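Local coordinates for protein ethylbenzene dehydrogenase alpha-subunit (Aromatoleum aromaticum, PDB 2IVF) that belongs to the molybdopterin oxidoreductase family and, as the alpha-subunit of a dehydrogenase, binds MGD, MD1, a molybdenum atom and an iron/sulfur cluster, at residues V298-L310 with D455-L467. Residues are numbered along the deposited sequence; the frame is centred on the assembly and turned at random.
Sequences VRVGSDAAFWLGL and DLMERSLFLAMAL. With MGD (2-amino-5,6-dimercapto-7-methyl-3,7,8a,9-tetrahydro-8-oxa-1,3,9,10-tetraaza-anthracen-4-one guanosine dinucleotide), chain M.
Beside the guanine of the bound MGD, in the molybdopterin oxidoreductase fold, two helices pack almost parallel, with Asp303 and Trp307 of one meeting Met457, Ser460 and Leu461 of the other. The axes of 303-310 and 455-467 approach to 7.9 Å at 16°. Asp303, in the first turn of its helix, suits guanine because its carboxylate offers two acceptors to two adjacent donors: OD1 takes MGD N1 in an almost straight bond of 2.8 Å, and OD2 takes MGD N2. The loop before it adds Gly301 N, which donates to MGD O6 at 2.8 Å; glycine suits the third place of the type II turn from Arg299 to Ser302, where phi is positive. Met457, bent at its last torsion (chi3 50°), brings its terminal methyl CE to 3.5 Å from Asp303 OD1, beside the bond to MGD N1, while its SD lies near Gly301 O. Ala304 and Ser460 are small enough for the backbones to close in, Ala304 CB standing 3.5 Å from Ser460 OG. That hydroxyl, buried among Ala304 and Leu308, is satisfied within its own helix by Leu456 O. Farther along, the broad indole of Trp307 is a knob among Ser460, Leu461, Ala464 and Met465. Phe306 CE2 lies over one indole face; against the opposite face, Leu461 CB makes a CH-pi contact, 3.7 Å from the centroid of the five-membered ring and only 4° off its normal.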
loop_
_atom_site.group_PDB
_atom_site.type_symbol
_atom_site.label_atom_id
_atom_site.label_comp_id
_atom_site.label_asym_id
_atom_site.label_seq_id
_atom_site.Cartn_x
_atom_site.Cartn_y
_atom_site.Cartn_z
ATOM N N VAL A 298 -12.806 16.406 -11.747
ATOM C CA VAL A 298 -13.168 17.625 -10.953
ATOM C C VAL A 298 -11.990 18.492 -10.577
ATOM O O VAL A 298 -10.927 17.993 -10.236
ATOM C CB VAL A 298 -13.943 17.244 -9.682
ATOM C CG1 VAL A 298 -15.368 16.703 -10.080
ATOM C CG2 VAL A 298 -13.146 16.256 -8.802
ATOM N N ARG A 299 -12.178 19.811 -10.603
ATOM C CA ARG A 299 -11.233 20.683 -9.940
ATOM C C ARG A 299 -11.210 20.299 -8.453
ATOM O O ARG A 299 -12.257 20.010 -7.889
ATOM C CB ARG A 299 -11.631 22.137 -10.095
ATOM C CG ARG A 299 -11.436 22.640 -11.495
ATOM C CD ARG A 299 -11.814 24.127 -11.635
ATOM N NE ARG A 299 -12.086 24.324 -13.054
ATOM C CZ ARG A 299 -12.896 25.232 -13.580
ATOM N NH1 ARG A 299 -13.494 26.141 -12.801
ATOM N NH2 ARG A 299 -13.076 25.243 -14.913
ATOM N N VAL A 300 -10.027 20.306 -7.839
ATOM C CA VAL A 300 -9.904 19.971 -6.407
ATOM C C VAL A 300 -10.963 20.749 -5.640
ATOM O O VAL A 300 -11.045 21.934 -5.795
ATOM C CB VAL A 300 -8.526 20.322 -5.857
ATOM C CG1 VAL A 300 -8.487 20.028 -4.393
ATOM C CG2 VAL A 300 -7.424 19.554 -6.639
ATOM N N GLY A 301 -11.791 20.053 -4.848
ATOM C CA GLY A 301 -12.776 20.676 -3.997
ATOM C C GLY A 301 -14.084 21.127 -4.624
ATOM O O GLY A 301 -14.919 21.704 -3.937
ATOM N N SER A 302 -14.264 20.877 -5.922
ATOM C CA SER A 302 -15.427 21.352 -6.634
ATOM C C SER A 302 -16.554 20.343 -6.807
ATOM O O SER A 302 -17.494 20.629 -7.579
ATOM C CB SER A 302 -15.032 21.849 -8.027
ATOM O OG SER A 302 -14.582 20.787 -8.844
ATOM N N ASP A 303 -16.456 19.176 -6.159
ATOM C CA ASP A 303 -17.428 18.110 -6.355
ATOM C C ASP A 303 -18.894 18.495 -6.189
ATOM O O ASP A 303 -19.763 17.928 -6.861
ATOM C CB ASP A 303 -17.144 16.936 -5.426
ATOM C CG ASP A 303 -15.809 16.292 -5.683
ATOM O OD1 ASP A 303 -14.775 17.014 -5.735
ATOM O OD2 ASP A 303 -15.776 15.045 -5.753
ATOM N N ALA A 304 -19.195 19.414 -5.276
ATOM C CA ALA A 304 -20.584 19.874 -5.095
ATOM C C ALA A 304 -21.172 20.336 -6.406
ATOM O O ALA A 304 -22.320 20.042 -6.708
ATOM C CB ALA A 304 -20.666 20.992 -4.101
ATOM N N ALA A 305 -20.406 21.123 -7.161
ATOM C CA ALA A 305 -20.923 21.662 -8.411
ATOM C C ALA A 305 -21.254 20.500 -9.363
ATOM O O ALA A 305 -22.216 20.559 -10.137
ATOM C CB ALA A 305 -19.922 22.648 -9.028
ATOM N N PHE A 306 -20.416 19.483 -9.366
ATOM C CA PHE A 306 -20.671 18.325 -10.240
ATOM C C PHE A 306 -21.996 17.693 -9.847
ATOM O O PHE A 306 -22.885 17.495 -10.673
ATOM C CB PHE A 306 -19.509 17.338 -10.225
ATOM C CG PHE A 306 -19.841 15.997 -10.859
ATOM C CD1 PHE A 306 -19.851 15.832 -12.242
ATOM C CD2 PHE A 306 -20.171 14.922 -10.073
ATOM C CE1 PHE A 306 -20.200 14.606 -12.803
ATOM C CE2 PHE A 306 -20.528 13.728 -10.630
ATOM C CZ PHE A 306 -20.533 13.568 -11.998
ATOM N N TRP A 307 -22.154 17.420 -8.569
ATOM C CA TRP A 307 -23.317 16.689 -8.107
ATOM C C TRP A 307 -24.576 17.544 -8.157
ATOM O O TRP A 307 -25.646 17.026 -8.465
ATOM C CB TRP A 307 -23.113 16.131 -6.709
ATOM C CG TRP A 307 -22.197 15.027 -6.668
ATOM C CD1 TRP A 307 -20.953 15.047 -6.188
ATOM C CD2 TRP A 307 -22.439 13.708 -7.139
ATOM N NE1 TRP A 307 -20.372 13.822 -6.326
ATOM C CE2 TRP A 307 -21.279 12.970 -6.900
ATOM C CE3 TRP A 307 -23.540 13.069 -7.733
ATOM C CZ2 TRP A 307 -21.167 11.626 -7.239
ATOM C CZ3 TRP A 307 -23.417 11.729 -8.072
ATOM C CH2 TRP A 307 -22.255 11.027 -7.803
ATOM N N LEU A 308 -24.440 18.841 -7.973
ATOM C CA LEU A 308 -25.594 19.698 -8.136
ATOM C C LEU A 308 -25.990 19.756 -9.647
ATOM O O LEU A 308 -27.166 19.849 -10.003
ATOM C CB LEU A 308 -25.291 21.070 -7.565
ATOM C CG LEU A 308 -25.109 21.089 -6.033
ATOM C CD1 LEU A 308 -24.589 22.450 -5.529
ATOM C CD2 LEU A 308 -26.438 20.735 -5.333
ATOM N N GLY A 309 -25.005 19.753 -10.525
ATOM C CA GLY A 309 -25.266 19.686 -11.971
ATOM C C GLY A 309 -26.067 18.444 -12.319
ATOM O O GLY A 309 -27.060 18.512 -13.079
ATOM N N LEU A 310 -25.686 17.316 -11.727
ATOM C CA LEU A 310 -26.412 16.063 -11.916
ATOM C C LEU A 310 -27.848 16.192 -11.402
ATOM O O LEU A 310 -28.782 15.696 -12.014
ATOM C CB LEU A 310 -25.719 14.896 -11.217
ATOM C CG LEU A 310 -24.781 14.025 -12.082
ATOM C CD1 LEU A 310 -23.755 14.823 -12.898
ATOM C CD2 LEU A 310 -24.142 12.911 -11.252
ATOM N N ASP A 455 -18.401 18.471 3.575
ATOM C CA ASP A 455 -19.805 18.312 3.960
ATOM C C ASP A 455 -20.691 18.742 2.809
ATOM O O ASP A 455 -21.607 18.018 2.458
ATOM C CB ASP A 455 -20.170 19.064 5.270
ATOM C CG ASP A 455 -19.864 20.525 5.239
ATOM O OD1 ASP A 455 -19.061 21.002 4.398
ATOM O OD2 ASP A 455 -20.390 21.201 6.148
ATOM N N LEU A 456 -20.384 19.887 2.187
ATOM C CA LEU A 456 -21.141 20.353 1.018
ATOM C C LEU A 456 -21.055 19.438 -0.143
ATOM O O LEU A 456 -22.045 19.215 -0.828
ATOM C CB LEU A 456 -20.687 21.725 0.562
ATOM C CG LEU A 456 -21.136 22.859 1.486
ATOM C CD1 LEU A 456 -20.491 24.181 1.002
ATOM C CD2 LEU A 456 -22.684 23.017 1.592
ATOM N N MET A 457 -19.850 18.922 -0.386
ATOM C CA MET A 457 -19.635 17.949 -1.441
ATOM C C MET A 457 -20.440 16.688 -1.243
ATOM O O MET A 457 -20.994 16.133 -2.197
ATOM C CB MET A 457 -18.138 17.607 -1.472
ATOM C CG MET A 457 -17.242 18.828 -1.819
ATOM S SD MET A 457 -15.443 18.644 -1.454
ATOM C CE MET A 457 -15.014 17.085 -2.208
ATOM N N GLU A 458 -20.451 16.196 0.004
ATOM C CA GLU A 458 -21.244 15.033 0.377
ATOM C C GLU A 458 -22.746 15.328 0.330
ATOM O O GLU A 458 -23.490 14.539 -0.193
ATOM C CB GLU A 458 -20.880 14.546 1.797
ATOM C CG GLU A 458 -19.511 13.894 1.874
ATOM C CD GLU A 458 -18.955 13.866 3.297
ATOM O OE1 GLU A 458 -19.787 13.785 4.213
ATOM O OE2 GLU A 458 -17.709 13.920 3.479
ATOM N N ARG A 459 -23.208 16.431 0.908
ATOM C CA ARG A 459 -24.634 16.730 0.827
ATOM C C ARG A 459 -25.131 16.737 -0.624
ATOM O O ARG A 459 -26.241 16.295 -0.941
ATOM C CB ARG A 459 -24.910 18.059 1.510
ATOM C CG ARG A 459 -24.717 17.983 2.976
ATOM C CD ARG A 459 -24.809 19.379 3.598
ATOM N NE ARG A 459 -26.138 19.973 3.422
ATOM C CZ ARG A 459 -26.400 21.261 3.475
ATOM N NH1 ARG A 459 -25.434 22.131 3.704
ATOM N NH2 ARG A 459 -27.634 21.676 3.327
ATOM N N SER A 460 -24.293 17.233 -1.521
ATOM C CA SER A 460 -24.683 17.374 -2.909
ATOM C C SER A 460 -24.775 16.003 -3.553
ATOM O O SER A 460 -25.694 15.732 -4.307
ATOM C CB SER A 460 -23.693 18.283 -3.643
ATOM O OG SER A 460 -23.636 19.542 -3.065
ATOM N N LEU A 461 -23.828 15.125 -3.240
ATOM C CA LEU A 461 -23.899 13.728 -3.722
ATOM C C LEU A 461 -25.143 13.052 -3.164
ATOM O O LEU A 461 -25.900 12.426 -3.899
ATOM C CB LEU A 461 -22.639 12.937 -3.324
ATOM C CG LEU A 461 -22.503 11.456 -3.730
ATOM C CD1 LEU A 461 -20.983 11.032 -3.779
ATOM C CD2 LEU A 461 -23.284 10.538 -2.767
ATOM N N PHE A 462 -25.418 13.201 -1.871
ATOM C CA PHE A 462 -26.647 12.613 -1.343
ATOM C C PHE A 462 -27.930 13.159 -1.937
ATOM O O PHE A 462 -28.922 12.431 -2.039
ATOM C CB PHE A 462 -26.644 12.675 0.188
ATOM C CG PHE A 462 -25.576 11.844 0.782
ATOM C CD1 PHE A 462 -25.453 10.539 0.382
ATOM C CD2 PHE A 462 -24.676 12.340 1.711
ATOM C CE1 PHE A 462 -24.436 9.701 0.894
ATOM C CE2 PHE A 462 -23.670 11.495 2.223
ATOM C CZ PHE A 462 -23.542 10.203 1.785
ATOM N N LEU A 463 -27.924 14.414 -2.376
ATOM C CA LEU A 463 -29.087 14.994 -3.041
ATOM C C LEU A 463 -29.340 14.287 -4.357
ATOM O O LEU A 463 -30.455 13.944 -4.661
ATOM C CB LEU A 463 -28.903 16.515 -3.240
ATOM C CG LEU A 463 -30.014 17.191 -4.041
ATOM C CD1 LEU A 463 -31.396 16.992 -3.344
ATOM C CD2 LEU A 463 -29.683 18.690 -4.262
ATOM N N ALA A 464 -28.274 13.993 -5.100
ATOM C CA ALA A 464 -28.403 13.224 -6.349
ATOM C C ALA A 464 -28.892 11.796 -6.094
ATOM O O ALA A 464 -29.680 11.238 -6.884
ATOM C CB ALA A 464 -27.040 13.227 -7.111
ATOM N N MET A 465 -28.380 11.179 -5.028
ATOM C CA MET A 465 -28.838 9.852 -4.626
ATOM C C MET A 465 -30.304 9.898 -4.217
ATOM O O MET A 465 -31.052 9.009 -4.539
ATOM C CB MET A 465 -27.978 9.270 -3.514
ATOM C CG MET A 465 -26.534 9.156 -3.898
ATOM S SD MET A 465 -26.330 8.122 -5.426
ATOM C CE MET A 465 -24.881 8.890 -6.152
ATOM N N ALA A 466 -30.718 10.915 -3.490
ATOM C CA ALA A 466 -32.136 11.077 -3.144
ATOM C C ALA A 466 -33.055 11.184 -4.366
ATOM O O ALA A 466 -34.147 10.561 -4.447
ATOM C CB ALA A 466 -32.313 12.344 -2.282
ATOM N N LEU A 467 -32.649 12.063 -5.276
ATOM C CA LEU A 467 -33.446 12.384 -6.438
ATOM C C LEU A 467 -33.572 11.146 -7.311
ATOM O O LEU A 467 -34.544 11.008 -7.982
ATOM C CB LEU A 467 -32.823 13.526 -7.234
ATOM C CG LEU A 467 -32.963 14.894 -6.590
ATOM C CD1 LEU A 467 -31.978 15.886 -7.281
ATOM C CD2 LEU A 467 -34.441 15.389 -6.599
HETATM P PB MGD M . -7.665 8.816 0.151
HETATM O O1B MGD M . -6.470 7.931 0.083
HETATM O O2B MGD M . -7.468 10.098 0.876
HETATM O O3B MGD M . -8.972 8.163 0.746
HETATM O O3A MGD M . -8.376 5.904 1.761
HETATM P PA MGD M . -9.458 6.615 0.829
HETATM O O1A MGD M . -9.395 5.912 -0.457
HETATM O O2A MGD M . -10.736 6.685 1.512
HETATM O "O5'" MGD M . -8.167 9.165 -1.336
HETATM C "C5'" MGD M . -7.229 9.692 -2.285
HETATM C "C4'" MGD M . -7.969 10.241 -3.502
HETATM O "O4'" MGD M . -8.702 11.403 -3.140
HETATM C "C3'" MGD M . -6.855 10.775 -4.372
HETATM O "O3'" MGD M . -6.500 9.736 -5.276
HETATM C "C2'" MGD M . -7.518 11.964 -5.079
HETATM O "O2'" MGD M . -7.643 11.685 -6.486
HETATM C "C1'" MGD M . -8.893 12.070 -4.398
HETATM N N9 MGD M . -9.206 13.499 -4.159
HETATM C C8 MGD M . -8.475 14.417 -3.508
HETATM N N7 MGD M . -9.119 15.589 -3.461
HETATM C C5 MGD M . -10.304 15.390 -4.093
HETATM C C6 MGD M . -11.404 16.171 -4.419
HETATM O O6 MGD M . -11.520 17.377 -4.164
HETATM N N1 MGD M . -12.458 15.551 -5.096
HETATM C C2 MGD M . -12.471 14.206 -5.495
HETATM N N2 MGD M . -13.553 13.692 -6.175
HETATM N N3 MGD M . -11.409 13.465 -5.149
HETATM C C4 MGD M . -10.351 14.037 -4.497
HETATM C C10 MGD M . -8.148 6.331 3.055
HETATM C C11 MGD M . -8.142 5.124 3.961
HETATM O O11 MGD M . -7.177 4.267 3.509
HETATM C C12 MGD M . -7.975 5.442 5.454
HETATM S S12 MGD M . -8.650 6.897 6.175
HETATM C C13 MGD M . -7.286 4.568 6.256
HETATM S S13 MGD M . -7.123 4.915 7.943
HETATM C C14 MGD M . -6.661 3.342 5.685
HETATM N N15 MGD M . -5.215 3.652 5.496
HETATM C C16 MGD M . -4.456 3.025 4.489
HETATM C C17 MGD M . -3.098 3.171 4.375
HETATM O O17 MGD M . -2.451 3.904 5.161
HETATM N N18 MGD M . -2.447 2.497 3.322
HETATM C C19 MGD M . -3.102 1.698 2.438
HETATM N N19 MGD M . -2.382 1.104 1.465
HETATM N N20 MGD M . -4.435 1.609 2.560
HETATM C C21 MGD M . -5.097 2.213 3.560
HETATM N N22 MGD M . -6.479 2.089 3.667
HETATM C C23 MGD M . -7.304 3.080 4.294
#